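Local coordinates for Serine/threonine protein phosphatase Stp1 (Streptococcus agalactiae, PDB 2PK0), which probably dephosphorylates phosphoserine and phosphothreonine in proteins, as a magnesium-binding phosphatase of the PP2C family, at residues L11-Q16 / D236-A241; D197-M202 / T227-R232; Q22-Q27 / A52-V57; S124-V129 / D190-N195. All blocks are in the same frame, centred on the assembly; numbering follows the deposited sequence.

Contact 1 (L11-Q16 / D236-A241); sequences LTDIGQ and DNITVA. With MG (magnesium ion), chain F.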
loop_
_atom_site.group_PDB
_atom_site.type_symbol
_atom_site.label_atom_id
_atom_site.label_comp_id
_atom_site.label_asym_id
_atom_site.label_seq_id
_atom_site.Cartn_x
_atom_site.Cartn_y
_atom_site.Cartn_z
ATOM N N LEU A 11 -7.022 9.110 -0.780
ATOM C CA LEU A 11 -8.350 8.929 -1.362
ATOM C C LEU A 11 -8.701 7.456 -1.431
ATOM O O LEU A 11 -7.858 6.622 -1.800
ATOM C CB LEU A 11 -8.457 9.536 -2.784
ATOM C CG LEU A 11 -9.875 9.586 -3.424
ATOM C CD1 LEU A 11 -10.867 10.381 -2.556
ATOM C CD2 LEU A 11 -9.888 10.135 -4.830
ATOM N N THR A 12 -9.942 7.132 -1.084
ATOM C CA THR A 12 -10.451 5.796 -1.349
ATOM C C THR A 12 -11.755 5.856 -2.134
ATOM O O THR A 12 -12.522 6.808 -1.998
ATOM C CB THR A 12 -10.630 4.935 -0.064
ATOM O OG1 THR A 12 -10.987 3.607 -0.454
ATOM C CG2 THR A 12 -11.726 5.489 0.845
ATOM N N ASP A 13 -11.978 4.844 -2.971
ATOM C CA ASP A 13 -13.200 4.714 -3.759
ATOM C C ASP A 13 -13.638 3.264 -3.819
ATOM O O ASP A 13 -12.813 2.349 -3.912
ATOM C CB ASP A 13 -13.017 5.244 -5.183
ATOM C CG ASP A 13 -14.342 5.440 -5.898
ATOM O OD1 ASP A 13 -14.891 6.556 -5.838
ATOM O OD2 ASP A 13 -14.862 4.482 -6.499
ATOM N N ILE A 14 -14.949 3.067 -3.802
ATOM C CA ILE A 14 -15.523 1.744 -3.748
ATOM C C ILE A 14 -15.303 1.001 -5.062
ATOM O O ILE A 14 -15.048 -0.197 -5.042
ATOM C CB ILE A 14 -17.034 1.803 -3.297
ATOM C CG1 ILE A 14 -17.568 0.440 -2.869
ATOM C CG2 ILE A 14 -17.952 2.437 -4.354
ATOM C CD1 ILE A 14 -18.873 0.563 -2.119
ATOM N N GLY A 15 -15.329 1.729 -6.183
ATOM C CA GLY A 15 -15.297 1.137 -7.524
ATOM C C GLY A 15 -16.687 0.994 -8.135
ATOM O O GLY A 15 -17.681 0.950 -7.417
ATOM N N GLN A 16 -16.747 0.914 -9.464
ATOM C CA GLN A 16 -17.996 0.751 -10.218
ATOM C C GLN A 16 -18.729 -0.526 -9.873
ATOM O O GLN A 16 -19.937 -0.512 -9.646
ATOM C CB GLN A 16 -17.721 0.731 -11.722
ATOM C CG GLN A 16 -17.493 2.085 -12.323
ATOM C CD GLN A 16 -18.773 2.852 -12.453
ATOM O OE1 GLN A 16 -18.878 4.002 -12.019
ATOM N NE2 GLN A 16 -19.773 2.215 -13.043
ATOM N N ASP A 236 -12.594 -3.344 -8.741
ATOM C CA ASP A 236 -12.157 -3.585 -7.382
ATOM C C ASP A 236 -12.110 -2.240 -6.689
ATOM O O ASP A 236 -12.180 -1.213 -7.354
ATOM C CB ASP A 236 -10.784 -4.267 -7.393
ATOM C CG ASP A 236 -10.334 -4.742 -6.015
ATOM O OD1 ASP A 236 -11.087 -4.655 -5.021
ATOM O OD2 ASP A 236 -9.182 -5.195 -5.901
ATOM N N ASN A 237 -12.033 -2.256 -5.358
ATOM C CA ASN A 237 -11.820 -1.054 -4.569
ATOM C C ASN A 237 -10.506 -0.401 -4.955
ATOM O O ASN A 237 -9.504 -1.083 -5.117
ATOM C CB ASN A 237 -11.796 -1.382 -3.077
ATOM C CG ASN A 237 -13.013 -2.158 -2.616
ATOM O OD1 ASN A 237 -12.899 -3.048 -1.768
ATOM N ND2 ASN A 237 -14.183 -1.812 -3.140
ATOM N N ILE A 238 -10.527 0.916 -5.134
ATOM C CA ILE A 238 -9.326 1.674 -5.503
ATOM C C ILE A 238 -8.960 2.563 -4.342
ATOM O O ILE A 238 -9.836 3.210 -3.777
ATOM C CB ILE A 238 -9.611 2.588 -6.666
ATOM C CG1 ILE A 238 -10.561 1.902 -7.650
ATOM C CG2 ILE A 238 -8.340 3.001 -7.307
ATOM C CD1 ILE A 238 -11.400 2.875 -8.453
ATOM N N THR A 239 -7.682 2.600 -3.974
ATOM C CA THR A 239 -7.250 3.339 -2.787
ATOM C C THR A 239 -5.837 3.824 -3.005
ATOM O O THR A 239 -4.968 3.026 -3.325
ATOM C CB THR A 239 -7.323 2.453 -1.535
ATOM O OG1 THR A 239 -8.704 2.209 -1.220
ATOM C CG2 THR A 239 -6.689 3.131 -0.350
ATOM N N VAL A 240 -5.616 5.139 -2.896
ATOM C CA VAL A 240 -4.328 5.728 -3.270
ATOM C C VAL A 240 -3.830 6.755 -2.248
ATOM O O VAL A 240 -4.589 7.625 -1.806
ATOM C CB VAL A 240 -4.372 6.403 -4.689
ATOM C CG1 VAL A 240 -2.978 6.738 -5.181
ATOM C CG2 VAL A 240 -5.043 5.517 -5.719
ATOM N N ALA A 241 -2.561 6.641 -1.859
ATOM C CA ALA A 241 -1.865 7.737 -1.182
ATOM C C ALA A 241 -0.844 8.348 -2.123
ATOM O O ALA A 241 -0.008 7.637 -2.699
ATOM C CB ALA A 241 -1.175 7.249 0.058
HETATM MG MG MG F . -7.941 -5.163 -4.149
HETATM O O HOH W 1 -9.542 -5.950 -2.878
HETATM O O HOH W 2 -8.466 -3.239 -3.318
HETATM O O HOH W 3 -7.632 -7.294 -4.302
#

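Contact 2 (D197-M202 / T227-R232); sequences DGLTNM and TLANHR. With MG (magnesium ion), chain F.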
loop_
_atom_site.group_PDB
_atom_site.type_symbol
_atom_site.label_atom_id
_atom_site.label_comp_id
_atom_site.label_asym_id
_atom_site.label_seq_id
_atom_site.Cartn_x
_atom_site.Cartn_y
_atom_site.Cartn_z
ATOM N N ASP A 197 -4.452 -2.771 -5.376
ATOM C CA ASP A 197 -4.384 -3.298 -6.734
ATOM C C ASP A 197 -5.437 -2.717 -7.677
ATOM O O ASP A 197 -5.254 -2.738 -8.888
ATOM C CB ASP A 197 -4.374 -4.840 -6.773
ATOM C CG ASP A 197 -5.551 -5.481 -6.016
ATOM O OD1 ASP A 197 -6.307 -4.755 -5.337
ATOM O OD2 ASP A 197 -5.730 -6.722 -6.077
ATOM N N GLY A 198 -6.500 -2.150 -7.119
ATOM C CA GLY A 198 -7.580 -1.594 -7.909
ATOM C C GLY A 198 -7.182 -0.417 -8.781
ATOM O O GLY A 198 -7.851 -0.124 -9.767
ATOM N N LEU A 199 -6.104 0.269 -8.419
ATOM C CA LEU A 199 -5.572 1.308 -9.275
ATOM C C LEU A 199 -4.807 0.658 -10.413
ATOM O O LEU A 199 -5.163 0.801 -11.580
ATOM C CB LEU A 199 -4.661 2.271 -8.512
ATOM C CG LEU A 199 -4.266 3.477 -9.384
ATOM C CD1 LEU A 199 -5.462 4.389 -9.567
ATOM C CD2 LEU A 199 -3.080 4.260 -8.800
ATOM N N THR A 200 -3.777 -0.094 -10.054
ATOM C CA THR A 200 -2.846 -0.636 -11.033
ATOM C C THR A 200 -3.348 -1.828 -11.872
ATOM O O THR A 200 -2.723 -2.179 -12.874
ATOM C CB THR A 200 -1.536 -0.992 -10.351
ATOM O OG1 THR A 200 -1.833 -1.569 -9.078
ATOM C CG2 THR A 200 -0.691 0.278 -10.140
ATOM N N ASN A 201 -4.459 -2.449 -11.484
ATOM C CA ASN A 201 -5.084 -3.425 -12.373
ATOM C C ASN A 201 -5.846 -2.736 -13.496
ATOM O O ASN A 201 -6.011 -3.296 -14.564
ATOM C CB ASN A 201 -6.021 -4.367 -11.617
ATOM C CG ASN A 201 -5.279 -5.316 -10.673
ATOM O OD1 ASN A 201 -4.052 -5.508 -10.762
ATOM N ND2 ASN A 201 -6.026 -5.906 -9.754
ATOM N N MET A 202 -6.306 -1.514 -13.245
ATOM C CA MET A 202 -7.057 -0.744 -14.222
ATOM C C MET A 202 -6.187 0.225 -15.040
ATOM O O MET A 202 -6.475 0.481 -16.200
ATOM C CB MET A 202 -8.188 0.012 -13.532
ATOM C CG MET A 202 -9.226 -0.863 -12.825
ATOM S SD MET A 202 -10.152 -2.038 -13.855
ATOM C CE MET A 202 -9.453 -3.603 -13.313
ATOM N N THR A 227 -11.187 8.172 -10.986
ATOM C CA THR A 227 -12.162 8.377 -12.061
ATOM C C THR A 227 -11.751 7.550 -13.265
ATOM O O THR A 227 -12.551 6.776 -13.787
ATOM C CB THR A 227 -12.250 9.867 -12.463
ATOM O OG1 THR A 227 -12.704 10.632 -11.342
ATOM C CG2 THR A 227 -13.214 10.086 -13.633
ATOM N N LEU A 228 -10.483 7.675 -13.659
ATOM C CA LEU A 228 -9.920 6.856 -14.734
ATOM C C LEU A 228 -9.965 5.354 -14.444
ATOM O O LEU A 228 -10.277 4.569 -15.330
ATOM C CB LEU A 228 -8.480 7.280 -15.049
ATOM C CG LEU A 228 -7.873 6.621 -16.288
ATOM C CD1 LEU A 228 -8.767 6.832 -17.510
ATOM C CD2 LEU A 228 -6.458 7.107 -16.550
ATOM N N ALA A 229 -9.684 4.967 -13.202
ATOM C CA ALA A 229 -9.736 3.567 -12.830
ATOM C C ALA A 229 -11.157 3.030 -12.922
ATOM O O ALA A 229 -11.375 1.879 -13.298
ATOM C CB ALA A 229 -9.152 3.360 -11.455
ATOM N N ASN A 230 -12.123 3.881 -12.604
ATOM C CA ASN A 230 -13.527 3.528 -12.768
ATOM C C ASN A 230 -13.917 3.423 -14.244
ATOM O O ASN A 230 -14.629 2.477 -14.621
ATOM C CB ASN A 230 -14.426 4.522 -12.019
ATOM C CG ASN A 230 -14.442 4.273 -10.520
ATOM O OD1 ASN A 230 -14.436 3.125 -10.090
ATOM N ND2 ASN A 230 -14.465 5.339 -9.722
ATOM N N HIS A 231 -13.435 4.367 -15.066
ATOM C CA HIS A 231 -13.712 4.362 -16.497
ATOM C C HIS A 231 -13.152 3.122 -17.147
ATOM O O HIS A 231 -13.786 2.546 -18.008
ATOM C CB HIS A 231 -13.143 5.592 -17.209
ATOM C CG HIS A 231 -14.025 6.802 -17.134
ATOM N ND1 HIS A 231 -15.357 6.778 -17.490
ATOM C CD2 HIS A 231 -13.760 8.077 -16.761
ATOM C CE1 HIS A 231 -15.880 7.981 -17.324
ATOM N NE2 HIS A 231 -14.932 8.787 -16.878
ATOM N N ARG A 232 -11.977 2.688 -16.716
ATOM C CA ARG A 232 -11.405 1.431 -17.195
ATOM C C ARG A 232 -12.132 0.188 -16.706
ATOM O O ARG A 232 -11.880 -0.900 -17.207
ATOM C CB ARG A 232 -9.939 1.320 -16.793
ATOM C CG ARG A 232 -9.051 2.393 -17.383
ATOM C CD ARG A 232 -8.961 2.318 -18.887
ATOM N NE ARG A 232 -8.107 3.389 -19.404
ATOM C CZ ARG A 232 -6.780 3.309 -19.495
ATOM N NH1 ARG A 232 -6.084 4.332 -19.979
ATOM N NH2 ARG A 232 -6.149 2.202 -19.101
HETATM MG MG MG F . -7.941 -5.163 -4.149
HETATM O O HOH W 3 -7.632 -7.294 -4.302
HETATM O O HOH W 1 -9.542 -5.950 -2.878
HETATM O O HOH W 2 -8.466 -3.239 -3.318
#

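Contact 3 (Q22-Q27 / A52-V57); sequences QDFINQ and ASEMTV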
loop_
_atom_site.group_PDB
_atom_site.type_symbol
_atom_site.label_atom_id
_atom_site.label_comp_id
_atom_site.label_asym_id
_atom_site.label_seq_id
_atom_site.Cartn_x
_atom_site.Cartn_y
_atom_site.Cartn_z
ATOM N N GLN A 22 -13.503 -2.777 1.067
ATOM C CA GLN A 22 -12.710 -3.406 2.126
ATOM C C GLN A 22 -11.262 -2.879 2.165
ATOM O O GLN A 22 -10.393 -3.468 2.815
ATOM C CB GLN A 22 -12.722 -4.935 1.994
ATOM C CG GLN A 22 -14.106 -5.561 1.839
ATOM C CD GLN A 22 -14.051 -7.079 1.816
ATOM O OE1 GLN A 22 -13.396 -7.690 0.953
ATOM N NE2 GLN A 22 -14.740 -7.703 2.774
ATOM N N ASP A 23 -11.001 -1.785 1.450
ATOM C CA ASP A 23 -9.718 -1.112 1.574
ATOM C C ASP A 23 -9.817 -0.141 2.744
ATOM O O ASP A 23 -10.910 0.386 3.001
ATOM C CB ASP A 23 -9.388 -0.304 0.321
ATOM C CG ASP A 23 -8.917 -1.158 -0.861
ATOM O OD1 ASP A 23 -8.684 -2.377 -0.717
ATOM O OD2 ASP A 23 -8.774 -0.574 -1.960
ATOM N N PHE A 24 -8.700 0.100 3.440
ATOM C CA PHE A 24 -8.614 1.209 4.409
ATOM C C PHE A 24 -7.319 2.015 4.250
ATOM O O PHE A 24 -6.270 1.445 3.993
ATOM C CB PHE A 24 -8.746 0.706 5.856
ATOM C CG PHE A 24 -9.410 1.701 6.793
ATOM C CD1 PHE A 24 -10.782 1.921 6.743
ATOM C CD2 PHE A 24 -8.669 2.407 7.721
ATOM C CE1 PHE A 24 -11.401 2.838 7.608
ATOM C CE2 PHE A 24 -9.273 3.315 8.583
ATOM C CZ PHE A 24 -10.641 3.532 8.527
ATOM N N ILE A 25 -7.400 3.334 4.393
ATOM C CA ILE A 25 -6.215 4.209 4.323
ATOM C C ILE A 25 -6.266 5.372 5.344
ATOM O O ILE A 25 -7.345 5.937 5.608
ATOM C CB ILE A 25 -6.004 4.745 2.892
ATOM C CG1 ILE A 25 -4.556 5.188 2.663
ATOM C CG2 ILE A 25 -6.966 5.861 2.567
ATOM C CD1 ILE A 25 -4.329 5.732 1.259
ATOM N N ASN A 26 -5.114 5.689 5.945
ATOM C CA ASN A 26 -5.012 6.785 6.887
ATOM C C ASN A 26 -3.557 7.238 7.060
ATOM O O ASN A 26 -2.615 6.526 6.687
ATOM C CB ASN A 26 -5.612 6.402 8.237
ATOM C CG ASN A 26 -6.324 7.569 8.924
ATOM O OD1 ASN A 26 -6.122 8.727 8.572
ATOM N ND2 ASN A 26 -7.156 7.259 9.917
ATOM N N GLN A 27 -3.381 8.439 7.608
ATOM C CA GLN A 27 -2.067 8.934 7.957
ATOM C C GLN A 27 -2.009 9.267 9.444
ATOM O O GLN A 27 -3.042 9.445 10.084
ATOM C CB GLN A 27 -1.685 10.138 7.106
ATOM C CG GLN A 27 -2.519 11.376 7.354
ATOM C CD GLN A 27 -2.110 12.547 6.445
ATOM O OE1 GLN A 27 -0.945 12.938 6.410
ATOM N NE2 GLN A 27 -3.070 13.097 5.710
ATOM N N ALA A 52 -10.417 -6.361 9.061
ATOM C CA ALA A 52 -8.977 -6.585 9.023
ATOM C C ALA A 52 -8.203 -5.355 8.570
ATOM O O ALA A 52 -7.165 -5.011 9.161
ATOM C CB ALA A 52 -8.648 -7.778 8.129
ATOM N N SER A 53 -8.721 -4.696 7.531
ATOM C CA SER A 53 -8.089 -3.506 6.961
ATOM C C SER A 53 -8.177 -2.310 7.902
ATOM O O SER A 53 -7.165 -1.676 8.172
ATOM C CB SER A 53 -8.662 -3.175 5.577
ATOM O OG SER A 53 -10.021 -2.770 5.613
ATOM N N GLU A 54 -9.365 -2.031 8.432
ATOM C CA GLU A 54 -9.503 -0.965 9.423
ATOM C C GLU A 54 -8.781 -1.240 10.754
ATOM O O GLU A 54 -8.260 -0.316 11.368
ATOM C CB GLU A 54 -10.969 -0.598 9.659
ATOM C CG GLU A 54 -11.152 0.586 10.606
ATOM C CD GLU A 54 -12.561 1.118 10.626
ATOM O OE1 GLU A 54 -13.406 0.584 9.866
ATOM O OE2 GLU A 54 -12.820 2.071 11.401
ATOM N N MET A 55 -8.709 -2.495 11.189
ATOM C CA MET A 55 -8.032 -2.790 12.461
ATOM C C MET A 55 -6.517 -2.601 12.400
ATOM O O MET A 55 -5.939 -1.948 13.259
ATOM C CB MET A 55 -8.354 -4.191 12.943
ATOM C CG MET A 55 -8.185 -4.405 14.420
ATOM S SD MET A 55 -9.266 -5.765 14.926
ATOM C CE MET A 55 -10.648 -4.900 15.730
ATOM N N THR A 56 -5.893 -3.171 11.375
ATOM C CA THR A 56 -4.467 -3.007 11.134
ATOM C C THR A 56 -4.080 -1.538 11.102
ATOM O O THR A 56 -3.250 -1.115 11.886
ATOM C CB THR A 56 -4.077 -3.639 9.797
ATOM O OG1 THR A 56 -4.424 -5.028 9.808
ATOM C CG2 THR A 56 -2.584 -3.475 9.519
ATOM N N VAL A 57 -4.712 -0.773 10.220
ATOM C CA VAL A 57 -4.463 0.659 10.089
ATOM C C VAL A 57 -4.702 1.455 11.386
ATOM O O VAL A 57 -3.850 2.234 11.783
ATOM C CB VAL A 57 -5.284 1.274 8.889
ATOM C CG1 VAL A 57 -5.209 2.803 8.873
ATOM C CG2 VAL A 57 -4.816 0.694 7.543
HETATM O O HOH W 4 -12.220 -1.318 5.256
#

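Contact 4 (S124-V129 / D190-N195); sequences SRIGIV and DYLVVN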
loop_
_atom_site.group_PDB
_atom_site.type_symbol
_atom_site.label_atom_id
_atom_site.label_comp_id
_atom_site.label_asym_id
_atom_site.label_seq_id
_atom_site.Cartn_x
_atom_site.Cartn_y
_atom_site.Cartn_z
ATOM N N SER A 124 -0.504 -4.945 -2.904
ATOM C CA SER A 124 -0.556 -3.498 -2.960
ATOM C C SER A 124 0.804 -2.994 -3.458
ATOM O O SER A 124 1.791 -3.732 -3.463
ATOM C CB SER A 124 -0.896 -2.926 -1.591
ATOM O OG SER A 124 -2.238 -3.181 -1.239
ATOM N N ARG A 125 0.869 -1.763 -3.933
ATOM C CA ARG A 125 2.098 -1.323 -4.563
ATOM C C ARG A 125 2.555 0.032 -4.099
ATOM O O ARG A 125 1.759 0.831 -3.584
ATOM C CB ARG A 125 1.943 -1.291 -6.067
ATOM C CG ARG A 125 1.646 -2.620 -6.657
ATOM C CD ARG A 125 2.060 -2.651 -8.063
ATOM N NE ARG A 125 1.812 -3.961 -8.628
ATOM C CZ ARG A 125 1.605 -4.160 -9.916
ATOM N NH1 ARG A 125 1.616 -3.116 -10.730
ATOM N NH2 ARG A 125 1.360 -5.382 -10.375
ATOM N N ILE A 126 3.861 0.256 -4.264
ATOM C CA ILE A 126 4.505 1.534 -4.018
ATOM C C ILE A 126 5.389 1.860 -5.210
ATOM O O ILE A 126 6.192 1.017 -5.649
ATOM C CB ILE A 126 5.393 1.492 -2.784
ATOM C CG1 ILE A 126 4.573 1.141 -1.546
ATOM C CG2 ILE A 126 6.106 2.813 -2.584
ATOM C CD1 ILE A 126 5.437 0.864 -0.362
ATOM N N GLY A 127 5.234 3.071 -5.741
ATOM C CA GLY A 127 6.081 3.519 -6.824
ATOM C C GLY A 127 6.533 4.957 -6.700
ATOM O O GLY A 127 5.983 5.728 -5.927
ATOM N N ILE A 128 7.547 5.321 -7.464
ATOM C CA ILE A 128 7.958 6.708 -7.544
ATOM C C ILE A 128 7.785 7.160 -8.972
ATOM O O ILE A 128 8.149 6.448 -9.903
ATOM C CB ILE A 128 9.435 6.917 -7.105
ATOM C CG1 ILE A 128 9.579 6.753 -5.596
ATOM C CG2 ILE A 128 9.953 8.305 -7.507
ATOM C CD1 ILE A 128 10.988 6.561 -5.184
ATOM N N VAL A 129 7.189 8.328 -9.141
ATOM C CA VAL A 129 7.148 8.973 -10.445
ATOM C C VAL A 129 8.154 10.129 -10.505
ATOM O O VAL A 129 8.056 11.088 -9.741
ATOM C CB VAL A 129 5.721 9.428 -10.772
ATOM C CG1 VAL A 129 5.682 10.261 -12.061
ATOM C CG2 VAL A 129 4.811 8.203 -10.856
ATOM N N ASP A 190 9.337 14.645 -7.195
ATOM C CA ASP A 190 8.886 13.245 -7.187
ATOM C C ASP A 190 7.447 13.120 -6.708
ATOM O O ASP A 190 6.922 14.012 -6.037
ATOM C CB ASP A 190 9.755 12.390 -6.256
ATOM C CG ASP A 190 11.093 11.995 -6.867
ATOM O OD1 ASP A 190 11.308 12.213 -8.072
ATOM O OD2 ASP A 190 11.939 11.443 -6.137
ATOM N N TYR A 191 6.812 12.013 -7.066
ATOM C CA TYR A 191 5.532 11.631 -6.493
ATOM C C TYR A 191 5.705 10.218 -5.980
ATOM O O TYR A 191 6.014 9.313 -6.761
ATOM C CB TYR A 191 4.412 11.618 -7.538
ATOM C CG TYR A 191 4.054 12.962 -8.159
ATOM C CD1 TYR A 191 3.065 13.759 -7.611
ATOM C CD2 TYR A 191 4.692 13.412 -9.306
ATOM C CE1 TYR A 191 2.734 14.969 -8.165
ATOM C CE2 TYR A 191 4.366 14.629 -9.878
ATOM C CZ TYR A 191 3.390 15.407 -9.296
ATOM O OH TYR A 191 3.067 16.622 -9.858
ATOM N N LEU A 192 5.543 10.024 -4.676
ATOM C CA LEU A 192 5.387 8.684 -4.142
ATOM C C LEU A 192 3.958 8.296 -4.439
ATOM O O LEU A 192 3.036 9.093 -4.199
ATOM C CB LEU A 192 5.602 8.648 -2.625
ATOM C CG LEU A 192 5.666 7.240 -2.010
ATOM C CD1 LEU A 192 6.828 6.440 -2.595
ATOM C CD2 LEU A 192 5.775 7.322 -0.516
ATOM N N VAL A 193 3.762 7.083 -4.966
ATOM C CA VAL A 193 2.434 6.597 -5.255
ATOM C C VAL A 193 2.188 5.288 -4.510
ATOM O O VAL A 193 2.736 4.251 -4.849
ATOM C CB VAL A 193 2.225 6.386 -6.765
ATOM C CG1 VAL A 193 0.760 5.975 -7.071
ATOM C CG2 VAL A 193 2.592 7.636 -7.544
ATOM N N VAL A 194 1.365 5.339 -3.477
ATOM C CA VAL A 194 1.034 4.138 -2.739
ATOM C C VAL A 194 -0.396 3.734 -3.106
ATOM O O VAL A 194 -1.320 4.529 -2.960
ATOM C CB VAL A 194 1.152 4.379 -1.212
ATOM C CG1 VAL A 194 0.917 3.090 -0.461
ATOM C CG2 VAL A 194 2.521 4.949 -0.854
ATOM N N ASN A 195 -0.582 2.511 -3.593
ATOM C CA ASN A 195 -1.919 2.083 -4.011
ATOM C C ASN A 195 -2.283 0.591 -3.801
ATOM O O ASN A 195 -1.415 -0.285 -3.703
ATOM C CB ASN A 195 -2.178 2.485 -5.458
ATOM C CG ASN A 195 -1.258 1.797 -6.408
ATOM O OD1 ASN A 195 -1.583 0.746 -6.947
ATOM N ND2 ASN A 195 -0.090 2.367 -6.612
#

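Contact 1 (L11-Q16 / D236-A241)
Asp236 meets Gly15 through its backbone alone, carbonyl O lying 3.9 Å from Gly15 CA. Its carboxylate heads the other way, with CG trans to the backbone N (chi1 -172°), and OD2 binds a magnesium ion at 2.1 Å; Asp41, Asp197 and three waters complete that site. Asn237 reaches across with its amide: ND2 donates to Ile14 O at 2.6 Å, arriving on a lone pair in the carbonyl plane. OD1 of the same amide accepts from Gln22 N, so both ends of the flat group are held. At Ile238 the antiparallel pairing begins, Asp13 N bonding to Ile238 O at 2.8 Å and Ile238 N to Asp13 O. Beside this pair Asp13 OD2 takes Gly15 N at 2.8 Å, an Asx turn that leads the chain out of strand 11-13. Thr239 faces Thr12 in a non-hydrogen-bonded pair; their side chains lie side by side, and Thr12 OG1 donates to Thr239 OG1 at 2.8 Å. Val240 N and O both bond to Leu11, N to Leu11 O at 2.9 Å. Thr239 OG1 is also bonded to Asp23 OD2, so a short chain of hydrogen bonds ties the two sheets together close to the metal ligand Asp236.

Contact 2 (D197-M202 / T227-R232)
Met202 keeps CG trans to its carbonyl carbon (chi1 -61°), which brings CG to 3.5 Å from Ala229 O, and a bend at chi2 (-61°) then directs the sulfur along the backbone of Arg232. Arg232 starts out in the same way (chi1 -62°), putting CG 3.4 Å from Met202 O, and its own bend at chi2 turns the rest of the chain so that the guanidinium comes back near that carbonyl. In the PP2C fold seen here, this is the packing of the short, weakly bonded helix 197-200 and the residues just after it against the end of helix 218-231. Ala229 is the small residue at the centre. Its CB lies 4.1 Å from Met202 CB and 4.1 Å from Gly198 O, and Leu199 CD1 approaches Ala229 CB at 4.3 Å although the Leu199 side chain sets out in the other direction. Leu199 and Ala229 both also touch Ile238, so one apolar patch joins two helices to strand 238-245. The Arg232 guanidinium stands obliquely to the Met202 carbonyl, and its NH2 makes a salt bridge with Asp207 of helix 205-212. At the other end of segment 197-202, beyond the packing, Asp197 divides its carboxylate between the metal and one of its water ligands: OD1 binds the magnesium ion at 2.1 Å, while OD2 accepts a hydrogen bond from a metal-bound water at 2.7 Å.

Contact 3 (Q22-Q27 / A52-V57)
Strand 23-27 and helix 52-57 run in nearly the same direction, 21° apart, with axes 7.1 Å from each other at their closest; Phe24 and Ser53 have the nearest CA atoms. Phe24 supplies most of the strand's side of the contact. Glu54 has CG trans to the backbone N (chi1 -176°) and its chain extended beyond, which lays it over one face of the ring: CG is 3.8 Å from the Phe24 ring centroid in a CH-pi contact, and the carboxylate stacks with its plane 8° from that of the ring. Val57 comes instead to the ring edge, CG1 lying in the ring plane 3.7 Å from Phe24 CD2. Val57 CG1 also touches Asn26 CB at 3.7 Å. At the start of the strand Ser53 OG lies 2.9 Å from Gln22 O, but its one proton could also serve Gly49 O or Asn50 O of its own helix. A water donates to Ser53 OG at 2.7 Å and to Asp23 O, bridging helix and strand. The helix is thus held by packing on the Phe24 ring at one end and by a serine and a water at the other, while Asp23, its carboxylate on the reverse side of the strand, bonds to Thr239 and Ser196.

Contact 4 (S124-V129 / D190-N195)
Leu192 sits between Ile126 and Ile128 on one face of this antiparallel pair: its CD1 lies 3.7 Å from Ile126 CG2 and 4.1 Å from Ile128 CG1. The leucine's CG is trans to the backbone N (chi1 -171°), which carries that methyl across the strand gap. Val194 extends the patch, its CG1 being 4.3 Å from Ile126 CG1. On the reverse face Val129 CG2 meets Val193 CG2 at 4.0 Å, and Val129 packs its CB against that of Tyr191; Gly127, paired with Val193, adds no side chain there. Between the two faces six backbone hydrogen bonds link Arg125 with Asn195, Gly127 with Val193 and Val129 with Tyr191; the Arg125 N to Asn195 O bond, at 2.7 Å, is nearly straight (172°). Toward one end the Tyr191 ring turns an edge to Val129 O, and Ile128 CG2 touches Asp190 CG at 3.9 Å, the Asp190 carboxylate being engaged by Arg130 and by Glu187 N. At the other end Arg125 extends away from its partner strand to a salt bridge with Asp140, and Ser124 OG is bonded to Thr105. The pair lies in the interior of a five-stranded sheet: strand 133-136 adjoins 125-130, strand 238-245 adjoins 191-195, and the face with Leu192 and Val194 packs on strands 103-112 and 35-43 of the opposing sheet of the PP2C beta-sandwich.

How the contacts relate
Contacts 1 and 4 share one five-stranded sheet, in which strands 238-245 and 191-195 are neighbours; their centres are about 15 Å apart, and Ala241 N bonds to Val194 O between them. Contact 3 belongs to the second sheet and the helix packed on its outer side, about 12 Å from contact 1 between centres, and reaches it through Asp23 and Gln22. Contact 2, its centre about 8 Å from that of contact 1, adds helices 197-200 and 218-231, the latter touching strands 6-13 and 238-245. Along the chain contact 1 encloses the other three, which follow in the order 3, 4, 2. Contacts 1 and 2 each supply an aspartate to one magnesium ion, together with Asp41, far earlier in the chain.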